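Local coordinates for protein histidine acid phosphatase (Bifidobacterium longum subsp. infantis, PDB 6RXD) that probably removes phosphate groups from inositol polyphosphates such as phytate, as a histidine acid phosphatase of the MINPP subfamily, at residues A222-I231 and A421-Y429. Residues are numbered along the deposited sequence; the frame is centred on the assembly and turned at random.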
loop_
_atom_site.group_PDB
_atom_site.type_symbol
_atom_site.label_atom_id
_atom_site.label_comp_id
_atom_site.label_asym_id
_atom_site.label_seq_id
_atom_site.Cartn_x
_atom_site.Cartn_y
_atom_site.Cartn_z
ATOM N N ALA A 222 -12.659 -22.217 2.698
ATOM C CA ALA A 222 -12.665 -22.831 4.025
ATOM C C ALA A 222 -11.316 -22.721 4.735
ATOM O O ALA A 222 -11.267 -22.603 5.960
ATOM C CB ALA A 222 -13.101 -24.294 3.934
ATOM N N THR A 223 -10.226 -22.773 3.973
ATOM C CA THR A 223 -8.900 -22.707 4.580
ATOM C C THR A 223 -8.638 -21.321 5.137
ATOM O O THR A 223 -8.212 -21.176 6.283
ATOM C CB THR A 223 -7.798 -23.102 3.590
ATOM O OG1 THR A 223 -8.051 -24.431 3.126
ATOM C CG2 THR A 223 -6.434 -23.063 4.269
ATOM N N ILE A 224 -8.898 -20.299 4.324
ATOM C CA ILE A 224 -8.748 -18.917 4.780
ATOM C C ILE A 224 -9.617 -18.644 6.007
ATOM O O ILE A 224 -9.155 -18.041 6.975
ATOM C CB ILE A 224 -9.057 -17.906 3.645
ATOM C CG1 ILE A 224 -7.974 -17.997 2.571
ATOM C CG2 ILE A 224 -9.158 -16.481 4.190
ATOM C CD1 ILE A 224 -8.310 -17.323 1.236
ATOM N N ALA A 225 -10.866 -19.097 5.970
ATOM C CA ALA A 225 -11.787 -18.889 7.080
ATOM C C ALA A 225 -11.279 -19.567 8.350
ATOM O O ALA A 225 -11.312 -18.974 9.430
ATOM C CB ALA A 225 -13.182 -19.395 6.723
ATOM N N GLY A 226 -10.801 -20.801 8.218
ATOM C CA GLY A 226 -10.323 -21.547 9.373
ATOM C C GLY A 226 -9.037 -20.974 9.943
ATOM O O GLY A 226 -8.878 -20.900 11.157
ATOM N N ALA A 227 -8.112 -20.588 9.065
ATOM C CA ALA A 227 -6.841 -20.029 9.505
ATOM C C ALA A 227 -7.077 -18.718 10.239
ATOM O O ALA A 227 -6.423 -18.426 11.249
ATOM C CB ALA A 227 -5.899 -19.819 8.317
ATOM N N GLU A 228 -7.996 -17.914 9.712
ATOM C CA GLU A 228 -8.301 -16.631 10.329
ATOM C C GLU A 228 -8.975 -16.799 11.687
ATOM O O GLU A 228 -8.734 -16.002 12.592
ATOM C CB GLU A 228 -9.121 -15.740 9.381
ATOM C CG GLU A 228 -8.270 -15.188 8.252
ATOM C CD GLU A 228 -8.998 -14.231 7.330
ATOM O OE1 GLU A 228 -10.235 -14.098 7.450
ATOM O OE2 GLU A 228 -8.318 -13.607 6.474
ATOM N N LYS A 229 -9.818 -17.822 11.830
ATOM C CA LYS A 229 -10.384 -18.137 13.142
ATOM C C LYS A 229 -9.287 -18.509 14.137
ATOM O O LYS A 229 -9.268 -18.020 15.269
ATOM C CB LYS A 229 -11.420 -19.263 13.054
ATOM C CG LYS A 229 -11.859 -19.756 14.439
ATOM C CD LYS A 229 -12.918 -20.839 14.386
ATOM C CE LYS A 229 -13.358 -21.211 15.801
ATOM N NZ LYS A 229 -13.661 -19.998 16.621
ATOM N N THR A 230 -8.367 -19.369 13.705
ATOM C CA THR A 230 -7.248 -19.773 14.548
ATOM C C THR A 230 -6.467 -18.542 15.010
ATOM O O THR A 230 -6.117 -18.408 16.185
ATOM C CB THR A 230 -6.317 -20.743 13.796
ATOM O OG1 THR A 230 -7.011 -21.981 13.576
ATOM C CG2 THR A 230 -5.049 -21.013 14.601
ATOM N N ILE A 231 -6.215 -17.632 14.080
ATOM C CA ILE A 231 -5.450 -16.438 14.404
ATOM C C ILE A 231 -6.261 -15.502 15.297
ATOM O O ILE A 231 -5.731 -14.925 16.249
ATOM C CB ILE A 231 -4.940 -15.768 13.113
ATOM C CG1 ILE A 231 -3.788 -16.621 12.561
ATOM C CG2 ILE A 231 -4.480 -14.334 13.369
ATOM C CD1 ILE A 231 -3.264 -16.204 11.220
ATOM N N ALA A 421 -0.942 -25.620 3.880
ATOM C CA ALA A 421 -2.335 -25.868 3.561
ATOM C C ALA A 421 -3.017 -26.425 4.803
ATOM O O ALA A 421 -3.208 -27.637 4.930
ATOM C CB ALA A 421 -2.440 -26.856 2.401
ATOM N N SER A 422 -3.382 -25.532 5.716
ATOM C CA SER A 422 -3.814 -25.928 7.051
ATOM C C SER A 422 -4.592 -24.805 7.715
ATOM O O SER A 422 -4.304 -23.630 7.487
ATOM C CB SER A 422 -2.590 -26.274 7.902
ATOM O OG SER A 422 -2.956 -26.661 9.220
ATOM N N THR A 423 -5.577 -25.158 8.539
ATOM C CA THR A 423 -6.300 -24.149 9.318
ATOM C C THR A 423 -5.718 -23.979 10.718
ATOM O O THR A 423 -6.130 -23.090 11.465
ATOM C CB THR A 423 -7.781 -24.482 9.452
ATOM O OG1 THR A 423 -7.919 -25.789 10.026
ATOM C CG2 THR A 423 -8.454 -24.448 8.094
ATOM N N THR A 424 -4.750 -24.824 11.067
ATOM C CA THR A 424 -4.107 -24.764 12.382
ATOM C C THR A 424 -2.613 -24.413 12.312
ATOM O O THR A 424 -2.103 -23.664 13.144
ATOM C CB THR A 424 -4.306 -26.073 13.165
ATOM O OG1 THR A 424 -3.745 -27.155 12.423
ATOM C CG2 THR A 424 -5.784 -26.343 13.388
ATOM N N ASP A 425 -1.916 -24.962 11.322
ATOM C CA ASP A 425 -0.508 -24.640 11.078
ATOM C C ASP A 425 -0.473 -23.395 10.191
ATOM O O ASP A 425 -0.269 -23.487 8.976
ATOM C CB ASP A 425 0.179 -25.833 10.385
ATOM C CG ASP A 425 1.675 -25.632 10.170
ATOM O OD1 ASP A 425 2.254 -24.662 10.701
ATOM O OD2 ASP A 425 2.272 -26.473 9.465
ATOM N N VAL A 426 -0.698 -22.233 10.804
ATOM C CA VAL A 426 -0.952 -21.001 10.057
ATOM C C VAL A 426 0.278 -20.117 9.897
ATOM O O VAL A 426 1.316 -20.360 10.509
ATOM C CB VAL A 426 -2.052 -20.154 10.760
ATOM C CG1 VAL A 426 -3.363 -20.946 10.859
ATOM C CG2 VAL A 426 -1.587 -19.712 12.160
ATOM N N TYR A 427 0.123 -19.091 9.056
ATOM C CA TYR A 427 1.101 -18.028 8.860
ATOM C C TYR A 427 1.503 -17.380 10.180
ATOM O O TYR A 427 0.647 -16.916 10.939
ATOM C CB TYR A 427 0.478 -16.966 7.947
ATOM C CG TYR A 427 1.166 -15.617 7.991
ATOM C CD1 TYR A 427 2.297 -15.366 7.224
ATOM C CD2 TYR A 427 0.659 -14.588 8.769
ATOM C CE1 TYR A 427 2.934 -14.122 7.257
ATOM C CE2 TYR A 427 1.285 -13.351 8.820
ATOM C CZ TYR A 427 2.420 -13.122 8.061
ATOM O OH TYR A 427 3.020 -11.872 8.119
ATOM N N THR A 428 2.807 -17.353 10.456
ATOM C CA THR A 428 3.323 -16.664 11.625
ATOM C C THR A 428 4.592 -15.946 11.237
ATOM O O THR A 428 5.173 -16.218 10.190
ATOM C CB THR A 428 3.668 -17.626 12.784
ATOM O OG1 THR A 428 4.794 -18.434 12.420
ATOM C CG2 THR A 428 2.492 -18.524 13.150
ATOM N N TYR A 429 5.026 -15.031 12.092
ATOM C CA TYR A 429 6.277 -14.340 11.862
ATOM C C TYR A 429 7.476 -15.285 11.931
ATOM O O TYR A 429 8.519 -15.014 11.324
ATOM C CB TYR A 429 6.422 -13.191 12.859
ATOM C CG TYR A 429 5.670 -11.930 12.476
ATOM C CD1 TYR A 429 5.718 -10.806 13.291
ATOM C CD2 TYR A 429 4.916 -11.855 11.303
ATOM C CE1 TYR A 429 5.048 -9.643 12.958
ATOM C CE2 TYR A 429 4.234 -10.678 10.953
ATOM C CZ TYR A 429 4.321 -9.577 11.794
ATOM O OH TYR A 429 3.683 -8.404 11.475
#
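An irregular loop of the histidine phosphatase fold packs here against helix 222-232, with Thr-423 and Val-426 meeting Gly-226, Ala-227, Thr-230 and Ile-231. The hydroxyl of Thr-230 donates a hydrogen bond to the loop backbone, OG1 to Thr-423 O at 2.5 Å. The hydroxyl comes in nearly straight at the carbonyl oxygen, with a C=O...OG1 angle of 159°, a little off the carbonyl plane. With chi1 at -68°, OG1 of Thr-230 stands beside its own backbone N and CG2 lies anti to that N. The methyl CG2 then touches Val-426 CG1 at 4.1 Å. A valine in place of Thr-230 would probably leave Thr-423 O without its hydroxyl donor and the loop less firmly held to the helix. Thr-423 also lays its methyl over the helix backbone, with CG2 3.7 Å from Gly-226 CA. Gly-226 has no side chain, and this lets the methyl come so close. Val-426 points toward the helix and divides its two methyls between neighbouring turns. CG1 meets Ala-227 CB at 3.8 Å. CG2 lies 3.8 Å from Ile-231 CG1, where the two side chains run antiparallel alongside each other. Helix 339-357 adds Tyr-355 against Val-426, and Trp-347 and Ala-351 against Ile-231. Within the loop, Ser-422 OG accepts from Thr-424 N and, at 2.9 Å, from Asp-425 N. These two bonds help fix the bend that brings both Thr-423 O and Val-426 to the helix. Glu-228 points away from the loop; it belongs to a zinc site with Glu-352 and Glu-356 that has been seen for this protein, but no zinc is bound there to this chain in the model. The contact is thus a loop of the branch 2 histidine phosphatase fold, turned by the ST turn and ST motif at Ser-422 and seated on helix 222-232 through one threonine hydroxyl and the methyls of Val-426.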